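Local structure of putative metal resistance protein (Proteus mirabilis, 6C29) at residues D29-L34 with W139-A144; Q17-A22 with P132-F137. The protein probably passes reducing equivalents to periplasmic disulfide proteins such as ScsC, this chain being the N-terminal periplasmic part of the membrane protein ScsB, built of tandem immunoglobulin-fold domains. One frame throughout, in Å; residues are numbered along the deposited sequence. Where two conformers were deposited one is given.

Contact 1: residues D29-L34 with W139-A144; sequences DVKILL and WQYNQA
Lys31 lies across the ring of Tyr141, and this gives the contact its charged half. Its CE sits over the middle of one ring face, 3.4 Å from the centroid and 6° off the normal, a CH-pi contact. NZ makes a cation-pi contact with the same face, 4.3 Å from the centroid. The lysine chain is bent at chi3, which lays its end over the ring. Lower in the chain, Lys31 CB also reaches Tyr141 CE2.

Polar links hold the ammonium group. A water accepts from Lys31 NZ and donates to Asn142 OD1, with 2.9 Å between the water oxygen and OD1. Glu138, just before the segment, forms a salt bridge with the same NZ. No direct hydrogen bond joins 29-34 to 139-144.

The apolar half centres on Leu33. Its CG meets Tyr141 CD2 at 3.5 Å, approaching the ring obliquely. CD1 touches Gln140 CB at 3.6 Å, and CD2 packs on Ala144 CB at 3.8 Å. The two methyls thus meet successive parts of the helix, which crosses the strand at 70°.

At Tyr141 chi1 is -154°, roughly trans to the backbone N, and this leads the ring away from the helix and over the strand. Its hydroxyl is hydrogen-bonded to Ile95 O in the neighbouring strand 90-97. The phenol therefore spans two strands of the immunoglobulin-fold sheet. One bonded end and packed flanks should limit its movement, while the nearby Glu138 carboxylate probably balances the lysine charge over the ring.

Contact 2: residues Q17-A22 with P132-F137; sequences QVRATA and PAPADF
Strand 16-24 of the N-terminal immunoglobulin-fold sheet meets the turn that leads into helix 137-145. The strand segment is 17-22. Residues Pro134 to Phe137 form a type I beta turn, closed by Phe137 N to Pro134 O at 3.1 Å, and Asp136 takes the N-cap position of the helix.

Phe137 points its ring at the strand. Thr21 OG1 lies at the ring edge, in its plane, 3.4 Å from Phe137 CE1. Ala22 C lies over one face. Separately, Ala22 N is 3.7 Å from Phe137 CE1. The ring thus meets the strand with both edge and face. CG of Phe137 is anti to the backbone N (chi1 -179°), which carries the ring inward from the start of the helix. The ring also touches Lys31 and Leu33 on the next strand.

Thr21 divides its two branches between partners. With chi1 at 54°, the hydroxyl oxygen faces Phe137 while the methyl CG2 meets Pro134 CG at 3.8 Å. Nearer the start of the loop, Ala133 CB rests on Ala22 O at 3.4 Å.

Arg19 reaches the turn with its chain extended from CG to NE. Its NH2 comes within 3.9 Å of Pro134 CG, and Thr21 CG2 lies over one guanidinium face. A water accepts from Arg19 NH2 at 2.7 Å and donates a weak bond to Asp136 OD1. Arg19 NH1 forms a salt bridge with Glu35 on the adjacent strand, and NE forms one with Asp4 in the N-terminal loop.

No direct hydrogen bond crosses the contact. The turn is seated mainly by apolar and aromatic packing. Arg19 NH2 and Asp136 OD1 are 6.0 Å apart, linked by that water, and their attraction is probably modest.

Overall arrangement
From the N terminus, strand 16-24 comes first and supplies one side of contact 2. The chain then turns back into strand 30-38, its antiparallel neighbour, which supplies one side of contact 1. More than ninety residues later, after strand 118-128, the chain returns. Loop 132-137 closes on strand 16-24, and helix 137-145 then closes on strand 30-38. The segments alternate, so the two closures cross. Their centres are 8 Å apart, and Leu33 N probably bonds to Thr21 O at 2.9 Å. Together they tie the loop and helix that lead out of the first domain toward the second sheet, which begins with strand 155-163, onto the N-terminal sheet.

Contact 1: residues D29-L34 with W139-A144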
loop_
_atom_site.group_PDB
_atom_site.type_symbol
_atom_site.label_atom_id
_atom_site.label_comp_id
_atom_site.label_asym_id
_atom_site.label_seq_id
_atom_site.Cartn_x
_atom_site.Cartn_y
_atom_site.Cartn_z
ATOM N N ASP A 29 -1.544 -7.102 -22.346
ATOM C CA ASP A 29 -1.268 -6.604 -20.995
ATOM C C ASP A 29 -2.105 -5.359 -20.713
ATOM O O ASP A 29 -2.183 -4.465 -21.552
ATOM C CB ASP A 29 0.208 -6.264 -20.817
ATOM C CG ASP A 29 1.114 -7.483 -20.943
ATOM O OD1 ASP A 29 0.610 -8.628 -20.836
ATOM O OD2 ASP A 29 2.337 -7.288 -21.140
ATOM N N VAL A 30 -2.724 -5.305 -19.536
ATOM C CA VAL A 30 -3.595 -4.200 -19.190
ATOM C C VAL A 30 -2.980 -3.386 -18.050
ATOM O O VAL A 30 -2.531 -3.944 -17.059
ATOM C CB VAL A 30 -5.016 -4.682 -18.780
ATOM C CG1 VAL A 30 -5.929 -3.528 -18.615
ATOM C CG2 VAL A 30 -5.578 -5.629 -19.834
ATOM N N LYS A 31 -2.974 -2.069 -18.223
ATOM C CA LYS A 31 -2.641 -1.125 -17.164
ATOM C C LYS A 31 -3.947 -0.478 -16.727
ATOM O O LYS A 31 -4.749 -0.059 -17.573
ATOM C CB LYS A 31 -1.657 -0.069 -17.668
ATOM C CG LYS A 31 -0.269 -0.619 -17.904
ATOM C CD LYS A 31 0.647 0.364 -18.634
ATOM C CE LYS A 31 0.886 1.660 -17.899
ATOM N NZ LYS A 31 1.856 2.456 -18.694
ATOM N N ILE A 32 -4.151 -0.420 -15.413
ATOM C CA ILE A 32 -5.351 0.136 -14.802
ATOM C C ILE A 32 -4.931 1.167 -13.759
ATOM O O ILE A 32 -4.009 0.922 -12.975
ATOM C CB ILE A 32 -6.170 -0.975 -14.150
ATOM C CG1 ILE A 32 -6.625 -1.969 -15.216
ATOM C CG2 ILE A 32 -7.361 -0.430 -13.422
ATOM C CD1 ILE A 32 -6.754 -3.325 -14.669
ATOM N N LEU A 33 -5.612 2.303 -13.729
ATOM C CA LEU A 33 -5.469 3.263 -12.659
ATOM C C LEU A 33 -6.742 3.304 -11.890
ATOM O O LEU A 33 -7.792 3.572 -12.459
ATOM C CB LEU A 33 -5.168 4.670 -13.176
ATOM C CG LEU A 33 -3.743 4.911 -13.628
ATOM C CD1 LEU A 33 -3.636 6.255 -14.307
ATOM C CD2 LEU A 33 -2.791 4.868 -12.422
ATOM N N LEU A 34 -6.667 3.049 -10.604
ATOM C CA LEU A 34 -7.812 3.119 -9.715
ATOM C C LEU A 34 -7.679 4.353 -8.839
ATOM O O LEU A 34 -6.838 4.389 -7.956
ATOM C CB LEU A 34 -7.910 1.876 -8.854
ATOM C CG LEU A 34 -9.016 1.905 -7.839
ATOM C CD1 LEU A 34 -10.369 1.927 -8.542
ATOM C CD2 LEU A 34 -8.901 0.693 -6.926
ATOM N N TRP A 139 0.466 9.880 -18.654
ATOM C CA TRP A 139 0.902 10.858 -17.669
ATOM C C TRP A 139 0.334 10.547 -16.294
ATOM O O TRP A 139 1.079 10.608 -15.294
ATOM C CB TRP A 139 0.479 12.265 -18.089
ATOM C CG TRP A 139 0.827 13.341 -17.096
ATOM C CD1 TRP A 139 2.043 13.965 -16.925
ATOM C CD2 TRP A 139 -0.066 13.935 -16.139
ATOM N NE1 TRP A 139 1.951 14.901 -15.905
ATOM C CE2 TRP A 139 0.674 14.900 -15.410
ATOM C CE3 TRP A 139 -1.409 13.743 -15.822
ATOM C CZ2 TRP A 139 0.094 15.696 -14.405
ATOM C CZ3 TRP A 139 -1.976 14.530 -14.806
ATOM C CH2 TRP A 139 -1.222 15.489 -14.123
ATOM N N GLN A 140 -0.969 10.275 -16.214
ATOM C CA GLN A 140 -1.575 9.925 -14.937
ATOM C C GLN A 140 -0.907 8.684 -14.364
ATOM O O GLN A 140 -0.639 8.657 -13.178
ATOM C CB GLN A 140 -3.098 9.685 -15.059
ATOM C CG GLN A 140 -3.961 10.955 -15.291
ATOM C CD GLN A 140 -5.383 10.773 -14.732
ATOM O OE1 GLN A 140 -5.772 9.670 -14.314
ATOM N NE2 GLN A 140 -6.146 11.857 -14.699
ATOM N N TYR A 141 -0.604 7.697 -15.202
ATOM C CA TYR A 141 0.001 6.452 -14.715
ATOM C C TYR A 141 1.406 6.745 -14.170
ATOM O O TYR A 141 1.789 6.226 -13.106
ATOM C CB TYR A 141 0.080 5.393 -15.833
ATOM C CG TYR A 141 0.079 4.012 -15.282
ATOM C CD1 TYR A 141 1.229 3.421 -14.826
ATOM C CD2 TYR A 141 -1.106 3.288 -15.209
ATOM C CE1 TYR A 141 1.189 2.177 -14.293
ATOM C CE2 TYR A 141 -1.158 2.048 -14.674
ATOM C CZ TYR A 141 -0.007 1.483 -14.235
ATOM O OH TYR A 141 0.012 0.215 -13.681
ATOM N N ASN A 142 2.200 7.531 -14.891
ATOM C CA ASN A 142 3.545 7.859 -14.427
ATOM C C ASN A 142 3.529 8.708 -13.168
ATOM O O ASN A 142 4.376 8.531 -12.297
ATOM C CB ASN A 142 4.326 8.529 -15.531
ATOM C CG ASN A 142 4.735 7.549 -16.618
ATOM O OD1 ASN A 142 4.810 6.341 -16.392
ATOM N ND2 ASN A 142 5.013 8.071 -17.800
ATOM N N GLN A 143 2.596 9.635 -13.074
ATOM C CA GLN A 143 2.438 10.412 -11.849
ATOM C C GLN A 143 2.132 9.508 -10.658
ATOM O O GLN A 143 2.687 9.692 -9.576
ATOM C CB GLN A 143 1.304 11.455 -11.994
ATOM C CG GLN A 143 1.552 12.646 -12.929
ATOM C CD GLN A 143 2.621 13.587 -12.410
ATOM O OE1 GLN A 143 2.395 14.289 -11.422
ATOM N NE2 GLN A 143 3.776 13.586 -13.039
ATOM N N ALA A 144 1.292 8.496 -10.862
ATOM C CA ALA A 144 0.956 7.570 -9.806
ATOM C C ALA A 144 2.126 6.674 -9.432
ATOM O O ALA A 144 2.361 6.422 -8.240
ATOM C CB ALA A 144 -0.227 6.721 -10.229
HETATM O O HOH W 1 3.139 4.453 -17.800
#

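Contact 2: residues Q17-A22 with P132-F137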
loop_
_atom_site.group_PDB
_atom_site.type_symbol
_atom_site.label_atom_id
_atom_site.label_comp_id
_atom_site.label_asym_id
_atom_site.label_seq_id
_atom_site.Cartn_x
_atom_site.Cartn_y
_atom_site.Cartn_z
ATOM N N GLN A 17 -15.551 8.400 -3.652
ATOM C CA GLN A 17 -15.851 8.249 -5.054
ATOM C C GLN A 17 -14.661 7.501 -5.661
ATOM O O GLN A 17 -13.522 7.759 -5.260
ATOM C CB GLN A 17 -15.973 9.583 -5.764
ATOM C CG GLN A 17 -16.793 10.678 -5.212
ATOM C CD GLN A 17 -16.697 11.842 -6.176
ATOM O OE1 GLN A 17 -16.087 12.862 -5.871
ATOM N NE2 GLN A 17 -17.211 11.655 -7.377
ATOM N N VAL A 18 -14.920 6.631 -6.642
ATOM C CA VAL A 18 -13.831 5.911 -7.292
ATOM C C VAL A 18 -13.972 5.933 -8.791
ATOM O O VAL A 18 -15.052 6.070 -9.340
ATOM C CB VAL A 18 -13.713 4.425 -6.815
ATOM C CG1 VAL A 18 -13.710 4.329 -5.257
ATOM C CG2 VAL A 18 -14.801 3.570 -7.406
ATOM N N ARG A 19 -12.839 5.850 -9.470
ATOM C CA ARG A 19 -12.802 5.864 -10.924
ATOM C C ARG A 19 -11.703 4.949 -11.390
ATOM O O ARG A 19 -10.610 5.022 -10.855
ATOM C CB ARG A 19 -12.540 7.275 -11.448
ATOM C CG ARG A 19 -12.345 7.349 -12.985
ATOM C CD ARG A 19 -12.196 8.814 -13.445
ATOM N NE ARG A 19 -11.929 8.970 -14.881
ATOM C CZ ARG A 19 -10.850 9.562 -15.406
ATOM N NH1 ARG A 19 -9.868 10.032 -14.635
ATOM N NH2 ARG A 19 -10.750 9.684 -16.728
ATOM N N ALA A 20 -11.978 4.113 -12.392
ATOM C CA ALA A 20 -10.962 3.295 -13.007
ATOM C C ALA A 20 -10.854 3.596 -14.489
ATOM O O ALA A 20 -11.871 3.800 -15.166
ATOM C CB ALA A 20 -11.240 1.838 -12.794
ATOM N N THR A 21 -9.622 3.635 -14.972
ATOM C CA THR A 21 -9.316 3.818 -16.383
ATOM C C THR A 21 -8.280 2.779 -16.777
ATOM O O THR A 21 -7.583 2.252 -15.916
ATOM C CB THR A 21 -8.779 5.203 -16.673
ATOM O OG1 THR A 21 -7.653 5.471 -15.826
ATOM C CG2 THR A 21 -9.875 6.243 -16.460
ATOM N N ALA A 22 -8.205 2.445 -18.050
ATOM C CA ALA A 22 -7.334 1.366 -18.453
ATOM C C ALA A 22 -6.882 1.460 -19.887
ATOM O O ALA A 22 -7.509 2.114 -20.704
ATOM C CB ALA A 22 -8.035 0.029 -18.226
ATOM N N PRO A 132 -10.327 3.579 -26.417
ATOM C CA PRO A 132 -9.020 4.139 -26.080
ATOM C C PRO A 132 -8.957 4.642 -24.644
ATOM O O PRO A 132 -9.961 5.104 -24.098
ATOM C CB PRO A 132 -8.866 5.294 -27.073
ATOM C CG PRO A 132 -10.269 5.678 -27.424
ATOM C CD PRO A 132 -11.047 4.398 -27.401
ATOM N N ALA A 133 -7.796 4.480 -24.031
ATOM C CA ALA A 133 -7.535 5.083 -22.737
ATOM C C ALA A 133 -7.727 6.591 -22.863
ATOM O O ALA A 133 -7.542 7.152 -23.941
ATOM C CB ALA A 133 -6.132 4.761 -22.262
ATOM N N PRO A 134 -8.096 7.253 -21.759
ATOM C CA PRO A 134 -8.185 8.716 -21.823
ATOM C C PRO A 134 -6.880 9.345 -22.306
ATOM O O PRO A 134 -5.806 8.751 -22.188
ATOM C CB PRO A 134 -8.476 9.114 -20.366
ATOM C CG PRO A 134 -9.064 7.896 -19.744
ATOM C CD PRO A 134 -8.399 6.729 -20.415
ATOM N N ALA A 135 -6.966 10.561 -22.828
ATOM C CA ALA A 135 -5.820 11.209 -23.466
ATOM C C ALA A 135 -4.571 11.283 -22.578
ATOM O O ALA A 135 -3.442 11.089 -23.041
ATOM C CB ALA A 135 -6.202 12.612 -23.912
ATOM N N ASP A 136 -4.759 11.574 -21.301
ATOM C CA ASP A 136 -3.590 11.731 -20.457
ATOM C C ASP A 136 -3.360 10.556 -19.527
ATOM O O ASP A 136 -2.803 10.716 -18.444
ATOM C CB ASP A 136 -3.689 13.029 -19.698
ATOM C CG ASP A 136 -4.786 13.043 -18.686
ATOM O OD1 ASP A 136 -5.583 12.088 -18.591
ATOM O OD2 ASP A 136 -4.835 14.064 -17.980
ATOM N N PHE A 137 -3.755 9.373 -19.983
ATOM C CA PHE A 137 -3.592 8.159 -19.172
ATOM C C PHE A 137 -2.133 7.879 -18.824
ATOM O O PHE A 137 -1.841 7.560 -17.669
ATOM C CB PHE A 137 -4.208 6.961 -19.897
ATOM C CG PHE A 137 -4.112 5.684 -19.135
ATOM C CD1 PHE A 137 -5.033 5.380 -18.157
ATOM C CD2 PHE A 137 -3.113 4.764 -19.418
ATOM C CE1 PHE A 137 -4.953 4.208 -17.464
ATOM C CE2 PHE A 137 -3.038 3.562 -18.725
ATOM C CZ PHE A 137 -3.948 3.285 -17.753
HETATM O O HOH W 2 -8.283 10.748 -17.131
#